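Local coordinates for protein allantoicase (Saccharomyces cerevisiae, PDB 1O59) that hydrolyses allantoate to (S)-ureidoglycolate and urea, a step of allantoin degradation through which yeast uses purines as a secondary nitrogen source, at residues Gln45-Ser50 and Glu136-Glu141; Trp83-His88 and Glu92-Ile97; Glu151-Gly156 and His161-Gly166. All coordinates share one frame; numbering follows the deposited sequence.

Contact 1. Residues Gln45-Ser50 and Glu136-Glu141; sequences QVVSFS and EGNIVE
Val47 meets Asn138 and Ile139 by packing alone, and the polar grip on this loop lies a little further on, at Glu141, where OE2 is hydrogen-bonded to Tyr93 OH and forms a salt bridge with Lys178. From there the loop runs past strand 45-49 and touches it chiefly at Val47. The touching is done by Val47 CG1. It sits 3.8 Å from Ile139 O and 3.9 Å from Asn138 CB, with Asn138 OD1 also 3.9 Å from the same methyl, Val47 CG1. One branch of the valine therefore rests among a methylene, an amide oxygen and a backbone carbonyl. It gets there because CG1 lies anti to the backbone N (chi1 177°), beside its own carbonyl carbon. The two side chains cross obliquely.

The strand involved is an edge strand of the five-stranded antiparallel sheet in the first allantoicase repeat, a family grouped with the galactose-binding-like domains. At this place it carries a classic beta bulge: Val47 and Ser48 both stand against Ile97 of the neighbouring strand. The extra residue turns both CB atoms toward the loop instead of sending them to opposite sides of the sheet, and Val47 has the nearly helical backbone (psi -46°) expected of the first bulge position. The loop itself has no regular structure. Asn138 is itself exposed and covers part of Val47, whereas buried Ile139 offers the strand its carbonyl and sends the end of its side chain away, to pack on Asp132, Arg145 and Trp146.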
# COMPACT_ATOMS: atom_id res chain seq x y z
N GLN A 45 -0.83 8.20 9.03
CA GLN A 45 -0.31 9.00 10.13
C GLN A 45 -0.69 8.45 11.48
O GLN A 45 -1.87 8.17 11.73
CB GLN A 45 -0.87 10.41 10.08
CG GLN A 45 0.02 11.43 9.43
CD GLN A 45 -0.81 12.55 8.78
OE1 GLN A 45 -1.86 12.97 9.32
NE2 GLN A 45 -0.36 13.01 7.59
N VAL A 46 0.29 8.38 12.37
CA VAL A 46 0.01 8.08 13.75
C VAL A 46 -0.53 9.33 14.44
O VAL A 46 0.15 10.34 14.54
CB VAL A 46 1.24 7.51 14.50
CG1 VAL A 46 0.89 7.26 15.94
CG2 VAL A 46 1.70 6.21 13.83
N VAL A 47 -1.76 9.21 14.93
CA VAL A 47 -2.48 10.27 15.61
C VAL A 47 -2.14 10.25 17.07
O VAL A 47 -1.91 11.30 17.67
CB VAL A 47 -4.00 10.06 15.51
CG1 VAL A 47 -4.78 11.15 16.31
CG2 VAL A 47 -4.45 9.99 14.06
N SER A 48 -2.17 9.07 17.66
CA SER A 48 -1.94 8.95 19.09
C SER A 48 -1.56 7.56 19.51
O SER A 48 -1.61 6.64 18.72
CB SER A 48 -3.20 9.35 19.85
OG SER A 48 -2.87 9.63 21.21
N PHE A 49 -1.18 7.42 20.78
CA PHE A 49 -0.78 6.12 21.29
C PHE A 49 -0.84 6.21 22.80
O PHE A 49 -0.83 7.30 23.38
CB PHE A 49 0.64 5.74 20.79
CG PHE A 49 1.63 6.87 20.92
CD1 PHE A 49 2.32 7.07 22.12
CD2 PHE A 49 1.82 7.78 19.88
CE1 PHE A 49 3.19 8.15 22.27
CE2 PHE A 49 2.71 8.85 20.02
CZ PHE A 49 3.38 9.04 21.23
N SER A 50 -0.95 5.04 23.42
CA SER A 50 -0.96 4.90 24.87
C SER A 50 0.43 5.11 25.45
O SER A 50 0.58 5.65 26.54
CB SER A 50 -1.43 3.48 25.25
OG SER A 50 -0.63 2.48 24.65
N GLU A 136 -11.66 17.53 12.44
CA GLU A 136 -12.26 18.35 13.48
C GLU A 136 -11.38 18.37 14.74
O GLU A 136 -11.52 19.21 15.61
CB GLU A 136 -13.62 17.73 13.85
CG GLU A 136 -13.48 16.45 14.70
CD GLU A 136 -14.45 15.32 14.35
OE1 GLU A 136 -15.29 15.48 13.40
OE2 GLU A 136 -14.33 14.26 15.04
N GLY A 137 -10.50 17.38 14.82
CA GLY A 137 -9.53 17.30 15.90
C GLY A 137 -8.84 15.96 15.90
O GLY A 137 -9.14 15.09 15.11
N ASN A 138 -7.90 15.79 16.81
CA ASN A 138 -7.26 14.50 16.94
C ASN A 138 -8.14 13.48 17.69
O ASN A 138 -8.45 13.65 18.87
CB ASN A 138 -5.86 14.65 17.54
CG ASN A 138 -4.95 15.50 16.63
OD1 ASN A 138 -4.18 14.95 15.83
ND2 ASN A 138 -5.12 16.83 16.68
N ILE A 139 -8.53 12.44 16.95
CA ILE A 139 -9.37 11.35 17.48
C ILE A 139 -8.77 10.74 18.74
O ILE A 139 -7.54 10.55 18.85
CB ILE A 139 -9.58 10.22 16.39
CG1 ILE A 139 -10.43 10.71 15.19
CG2 ILE A 139 -10.23 8.98 16.99
CD1 ILE A 139 -11.81 11.12 15.54
N VAL A 140 -9.67 10.44 19.69
CA VAL A 140 -9.30 9.83 20.96
C VAL A 140 -9.68 8.34 21.04
O VAL A 140 -10.56 7.85 20.32
CB VAL A 140 -9.89 10.58 22.18
CG1 VAL A 140 -9.47 12.04 22.14
CG2 VAL A 140 -11.43 10.47 22.24
N GLU A 141 -9.00 7.65 21.94
CA GLU A 141 -9.16 6.21 22.12
C GLU A 141 -10.60 5.78 22.48
O GLU A 141 -11.05 4.75 22.01
CB GLU A 141 -8.18 5.74 23.19
CG GLU A 141 -7.99 4.25 23.29
CD GLU A 141 -9.10 3.54 24.03
OE1 GLU A 141 -9.71 4.11 25.01
OE2 GLU A 141 -9.36 2.39 23.60

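Contact 2. Residues Trp83-His88 and Glu92-Ile97; sequences WETRRH and EYDWVI
Asp94 receives Arg86 end-on: NH1 bonds to OD2 at 2.8 Å, nearly straight at 173°, while NH2 reaches OD1 at 3.0 Å. This is a bidentate salt bridge, with the guanidinium and carboxylate planes only 25° apart. The NH1 bond uses the syn lone pair of Asp94 OD2. Thr85 adds a third donor, its OG1 lying 2.8 Å from Asp94 OD2 and above the carboxylate plane, so that OD2 is gripped by two groups and OD1 is shared between Arg86 and Ser50. Four bonds on two oxygens are likely to hold the carboxylate's rotation. The contact spans the beta sandwich of the repeat, since strand 83-84 belongs to one sheet and strand 94-99 to the five-stranded one, and the bridge closes the loop that joins them.

Arg86 can curl back onto Asp94 because its chain bends at chi2. Thr85 OG1 is also hydrogen-bonded to the backbone N of Gly185, a second partner for the hydroxyl.

Beyond the carboxylate, packing takes over. The indole of Trp83, anchored through NE1 to the backbone oxygen of Asp51, stretches across with CG anti to the backbone N (chi1 177°). Val96 CG1 covers one face of its six-membered ring, a CH-pi contact 4.3 Å from the centroid and offset toward the rim. Trp83 CH2 meets Asp94 CB at 3.9 Å, and Trp83 CZ2 comes within 3.7 Å of Trp95 O.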
# COMPACT_ATOMS: atom_id res chain seq x y z
N TRP A 83 7.40 -0.58 17.35
CA TRP A 83 6.70 0.01 18.47
C TRP A 83 6.87 -0.91 19.67
O TRP A 83 6.58 -2.10 19.57
CB TRP A 83 5.21 0.12 18.14
CG TRP A 83 4.36 0.65 19.24
CD1 TRP A 83 4.66 1.67 20.08
CD2 TRP A 83 3.07 0.19 19.61
NE1 TRP A 83 3.64 1.88 20.96
CE2 TRP A 83 2.63 0.99 20.68
CE3 TRP A 83 2.22 -0.82 19.12
CZ2 TRP A 83 1.36 0.83 21.30
CZ3 TRP A 83 0.94 -0.99 19.73
CH2 TRP A 83 0.54 -0.17 20.81
N GLU A 84 7.39 -0.38 20.77
CA GLU A 84 7.49 -1.16 21.97
C GLU A 84 7.20 -0.33 23.21
O GLU A 84 7.74 0.77 23.39
CB GLU A 84 8.87 -1.85 22.10
CG GLU A 84 8.93 -2.78 23.30
CD GLU A 84 10.32 -3.27 23.63
OE1 GLU A 84 11.27 -2.91 22.89
OE2 GLU A 84 10.45 -4.03 24.63
N THR A 85 6.34 -0.88 24.08
CA THR A 85 5.85 -0.16 25.24
C THR A 85 6.47 -0.64 26.52
O THR A 85 7.12 -1.66 26.55
CB THR A 85 4.32 -0.30 25.36
OG1 THR A 85 3.92 -1.69 25.42
CG2 THR A 85 3.65 0.32 24.08
N ARG A 86 6.30 0.15 27.56
CA ARG A 86 6.83 -0.21 28.87
C ARG A 86 6.16 -1.48 29.38
O ARG A 86 5.08 -1.87 28.90
CB ARG A 86 6.64 0.93 29.87
CG ARG A 86 5.21 1.48 29.95
CD ARG A 86 4.22 0.73 30.84
NE ARG A 86 2.89 1.17 30.46
CZ ARG A 86 2.26 0.78 29.36
NH1 ARG A 86 2.78 -0.12 28.54
NH2 ARG A 86 1.09 1.31 29.09
N ARG A 87 6.79 -2.11 30.34
CA ARG A 87 6.25 -3.32 30.92
C ARG A 87 5.14 -3.05 31.94
O ARG A 87 4.99 -1.94 32.49
CB ARG A 87 7.35 -4.08 31.66
CG ARG A 87 8.54 -4.50 30.84
CD ARG A 87 9.33 -5.64 31.57
NE ARG A 87 10.58 -6.01 30.90
CZ ARG A 87 11.38 -6.97 31.30
NH1 ARG A 87 11.06 -7.71 32.37
NH2 ARG A 87 12.50 -7.19 30.64
N HIS A 88 4.40 -4.11 32.22
CA HIS A 88 3.46 -4.14 33.31
C HIS A 88 2.34 -3.12 33.15
O HIS A 88 1.96 -2.45 34.12
CB HIS A 88 4.21 -3.97 34.62
CG HIS A 88 5.43 -4.83 34.71
ND1 HIS A 88 6.60 -4.41 35.32
CD2 HIS A 88 5.68 -6.08 34.25
CE1 HIS A 88 7.50 -5.37 35.23
NE2 HIS A 88 6.97 -6.40 34.59
N GLU A 92 -5.79 -2.84 30.23
CA GLU A 92 -6.01 -4.13 29.56
C GLU A 92 -5.17 -4.20 28.29
O GLU A 92 -4.79 -5.28 27.84
CB GLU A 92 -7.49 -4.26 29.22
CG GLU A 92 -7.94 -5.66 28.77
CD GLU A 92 -9.25 -5.75 27.91
OE1 GLU A 92 -9.83 -4.71 27.45
OE2 GLU A 92 -9.71 -6.94 27.69
N TYR A 93 -4.90 -3.06 27.69
CA TYR A 93 -4.19 -3.01 26.41
C TYR A 93 -3.49 -1.67 26.18
O TYR A 93 -3.91 -0.64 26.68
CB TYR A 93 -5.13 -3.32 25.23
CG TYR A 93 -6.31 -2.40 25.14
CD1 TYR A 93 -6.20 -1.17 24.52
CD2 TYR A 93 -7.52 -2.72 25.72
CE1 TYR A 93 -7.28 -0.29 24.47
CE2 TYR A 93 -8.60 -1.86 25.68
CZ TYR A 93 -8.47 -0.65 25.05
OH TYR A 93 -9.52 0.22 24.99
N ASP A 94 -2.39 -1.75 25.44
CA ASP A 94 -1.80 -0.58 24.79
C ASP A 94 -2.46 -0.41 23.43
O ASP A 94 -3.00 -1.38 22.87
CB ASP A 94 -0.28 -0.76 24.60
CG ASP A 94 0.51 -0.32 25.81
OD1 ASP A 94 0.27 0.83 26.28
OD2 ASP A 94 1.39 -1.07 26.34
N TRP A 95 -2.40 0.81 22.91
CA TRP A 95 -3.05 1.13 21.66
C TRP A 95 -2.36 2.24 20.85
O TRP A 95 -1.60 3.06 21.37
CB TRP A 95 -4.49 1.54 21.90
CG TRP A 95 -4.61 2.60 22.89
CD1 TRP A 95 -4.83 2.44 24.21
CD2 TRP A 95 -4.52 4.01 22.67
NE1 TRP A 95 -4.86 3.66 24.83
CE2 TRP A 95 -4.67 4.64 23.90
CE3 TRP A 95 -4.32 4.81 21.54
CZ2 TRP A 95 -4.63 6.02 24.04
CZ3 TRP A 95 -4.28 6.17 21.69
CH2 TRP A 95 -4.44 6.76 22.92
N VAL A 96 -2.67 2.25 19.56
CA VAL A 96 -2.23 3.30 18.65
C VAL A 96 -3.36 3.60 17.69
O VAL A 96 -4.02 2.67 17.18
CB VAL A 96 -0.90 2.92 17.90
CG1 VAL A 96 -0.97 1.53 17.33
CG2 VAL A 96 -0.59 3.89 16.81
N ILE A 97 -3.58 4.88 17.47
CA ILE A 97 -4.55 5.34 16.53
C ILE A 97 -3.85 5.86 15.26
O ILE A 97 -2.87 6.62 15.32
CB ILE A 97 -5.43 6.43 17.17
CG1 ILE A 97 -6.29 5.83 18.28
CG2 ILE A 97 -6.35 7.02 16.12
CD1 ILE A 97 -6.87 6.86 19.25

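Contact 3. Residues Glu151-Gly156 and His161-Gly166; sequences EKFECG and HLFVRG
Gly156 and His161 supply the polar link: the backbone N of Gly156 donates to His161 NE2 at 3.0 Å, with an N-H...N angle of 172° and the donor tilted somewhat from the ring plane. His161 CG lies beside the backbone N, anti to the carbonyl carbon (chi1 -47°), the setting from which the imidazole reaches Gly156. The imidazole is also anchored by ND1 to the backbone oxygen of Ile112, in the adjoining strand 105-113.

A sulfur-aromatic contact comes next. Cys155 SG stands over one face of the same imidazole, 4.5 Å from its centroid.

The remainder is apolar. Phe153 and Phe163 reach inward from the two facing sheets of the sandwich, their side chains crossing at about a right angle and their ring planes inclined at 51°. Phe153 CZ touches Phe163 CE1 at 3.9 Å, and Phe15 makes an edge-to-face pair with Phe153, extending this aromatic part of the core.

With an alanine at His161, the Gly156 N-H is likely to lose its acceptor, Ile112 O its side-chain bond and Cys155 SG the face it rests on.

Because NE2 accepts a hydrogen bond from the backbone N-H while ND1 faces a carbonyl, His161 is probably neutral here, with its hydrogen on ND1.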
# COMPACT_ATOMS: atom_id res chain seq x y z
N GLU A 151 -11.10 -9.33 15.49
CA GLU A 151 -11.15 -9.89 16.83
C GLU A 151 -9.76 -10.27 17.34
O GLU A 151 -8.84 -10.49 16.56
CB GLU A 151 -12.04 -11.14 16.87
CG GLU A 151 -11.36 -12.37 16.25
CD GLU A 151 -12.32 -13.37 15.58
OE1 GLU A 151 -12.84 -14.32 16.27
OE2 GLU A 151 -12.53 -13.18 14.34
N LYS A 152 -9.66 -10.36 18.66
CA LYS A 152 -8.42 -10.62 19.37
C LYS A 152 -7.80 -11.93 18.89
O LYS A 152 -8.46 -12.96 18.85
CB LYS A 152 -8.71 -10.67 20.88
CG LYS A 152 -7.49 -10.65 21.77
CD LYS A 152 -7.80 -11.19 23.17
CE LYS A 152 -7.58 -10.17 24.30
NZ LYS A 152 -7.65 -10.82 25.68
N PHE A 153 -6.54 -11.89 18.51
CA PHE A 153 -5.83 -13.09 18.13
C PHE A 153 -4.41 -13.09 18.64
O PHE A 153 -3.79 -12.06 18.80
CB PHE A 153 -5.85 -13.30 16.60
CG PHE A 153 -5.09 -12.24 15.81
CD1 PHE A 153 -3.71 -12.34 15.60
CD2 PHE A 153 -5.77 -11.16 15.22
CE1 PHE A 153 -3.04 -11.38 14.86
CE2 PHE A 153 -5.12 -10.21 14.48
CZ PHE A 153 -3.75 -10.32 14.29
N GLU A 154 -3.93 -14.30 18.86
CA GLU A 154 -2.60 -14.55 19.39
C GLU A 154 -1.52 -14.31 18.34
O GLU A 154 -1.68 -14.67 17.18
CB GLU A 154 -2.54 -16.00 19.87
CG GLU A 154 -1.35 -16.32 20.75
CD GLU A 154 -1.46 -17.69 21.42
OE1 GLU A 154 -2.33 -18.52 21.00
OE2 GLU A 154 -0.70 -17.95 22.40
N CYS A 155 -0.43 -13.68 18.76
CA CYS A 155 0.75 -13.51 17.93
C CYS A 155 1.90 -14.31 18.50
O CYS A 155 1.95 -14.58 19.70
CB CYS A 155 1.18 -12.06 17.94
SG CYS A 155 0.04 -10.94 17.18
N GLY A 156 2.84 -14.67 17.62
CA GLY A 156 4.09 -15.31 18.03
C GLY A 156 5.32 -14.42 17.91
O GLY A 156 5.24 -13.30 17.37
N HIS A 161 2.51 -12.16 10.42
CA HIS A 161 1.21 -12.80 10.46
C HIS A 161 0.37 -12.10 9.42
O HIS A 161 0.20 -10.87 9.48
CB HIS A 161 0.54 -12.68 11.83
CG HIS A 161 1.42 -13.01 12.99
ND1 HIS A 161 2.40 -12.15 13.45
CD2 HIS A 161 1.44 -14.09 13.82
CE1 HIS A 161 2.99 -12.70 14.50
NE2 HIS A 161 2.43 -13.87 14.75
N LEU A 162 -0.16 -12.90 8.50
CA LEU A 162 -0.92 -12.43 7.37
C LEU A 162 -2.34 -12.92 7.56
O LEU A 162 -2.61 -14.14 7.56
CB LEU A 162 -0.32 -13.02 6.09
CG LEU A 162 1.18 -12.81 5.90
CD1 LEU A 162 1.65 -13.51 4.64
CD2 LEU A 162 1.54 -11.33 5.84
N PHE A 163 -3.25 -11.96 7.73
CA PHE A 163 -4.66 -12.29 8.04
C PHE A 163 -5.68 -11.64 7.07
O PHE A 163 -5.48 -10.54 6.52
CB PHE A 163 -5.00 -11.98 9.51
CG PHE A 163 -4.73 -10.57 9.90
CD1 PHE A 163 -3.48 -10.20 10.42
CD2 PHE A 163 -5.71 -9.58 9.71
CE1 PHE A 163 -3.21 -8.87 10.75
CE2 PHE A 163 -5.48 -8.26 10.01
CZ PHE A 163 -4.21 -7.88 10.55
N VAL A 164 -6.77 -12.38 6.90
CA VAL A 164 -7.94 -11.93 6.18
C VAL A 164 -9.12 -12.11 7.13
O VAL A 164 -9.22 -13.12 7.82
CB VAL A 164 -8.17 -12.82 4.93
CG1 VAL A 164 -9.44 -12.41 4.16
CG2 VAL A 164 -6.93 -12.78 4.02
N ARG A 165 -10.00 -11.13 7.16
CA ARG A 165 -11.25 -11.26 7.91
C ARG A 165 -12.09 -12.40 7.37
O ARG A 165 -12.31 -12.50 6.16
CB ARG A 165 -12.11 -10.01 7.78
CG ARG A 165 -11.46 -8.72 8.17
CD ARG A 165 -12.35 -7.56 7.84
NE ARG A 165 -13.32 -7.37 8.89
CZ ARG A 165 -14.60 -7.69 8.85
NH1 ARG A 165 -15.17 -8.20 7.77
NH2 ARG A 165 -15.32 -7.46 9.92
N GLY A 166 -12.63 -13.21 8.28
CA GLY A 166 -13.54 -14.28 7.88
C GLY A 166 -14.71 -13.83 7.02
O GLY A 166 -15.16 -14.57 6.13

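All three contacts belong to the first allantoicase repeat and reach its five-stranded antiparallel sheet, ordered 45-49, 94-99, 176-182, 124-130, 147-154. Contact 1 lies at one edge strand and contact 3 at the other, their centres about 24 Å apart. Contact 2 is nested within the chain loop that contact 1 closes, and the two touch, with centres about 15 Å apart; contact 3 follows later in sequence, its centre about 18 Å from that of contact 2. Contacts 2 and 3 tie this sheet to the opposing one at separate places, whereas contact 1 packs a loop against its margin. Together they illustrate how a sandwich is packed both between its sheets and along an edge.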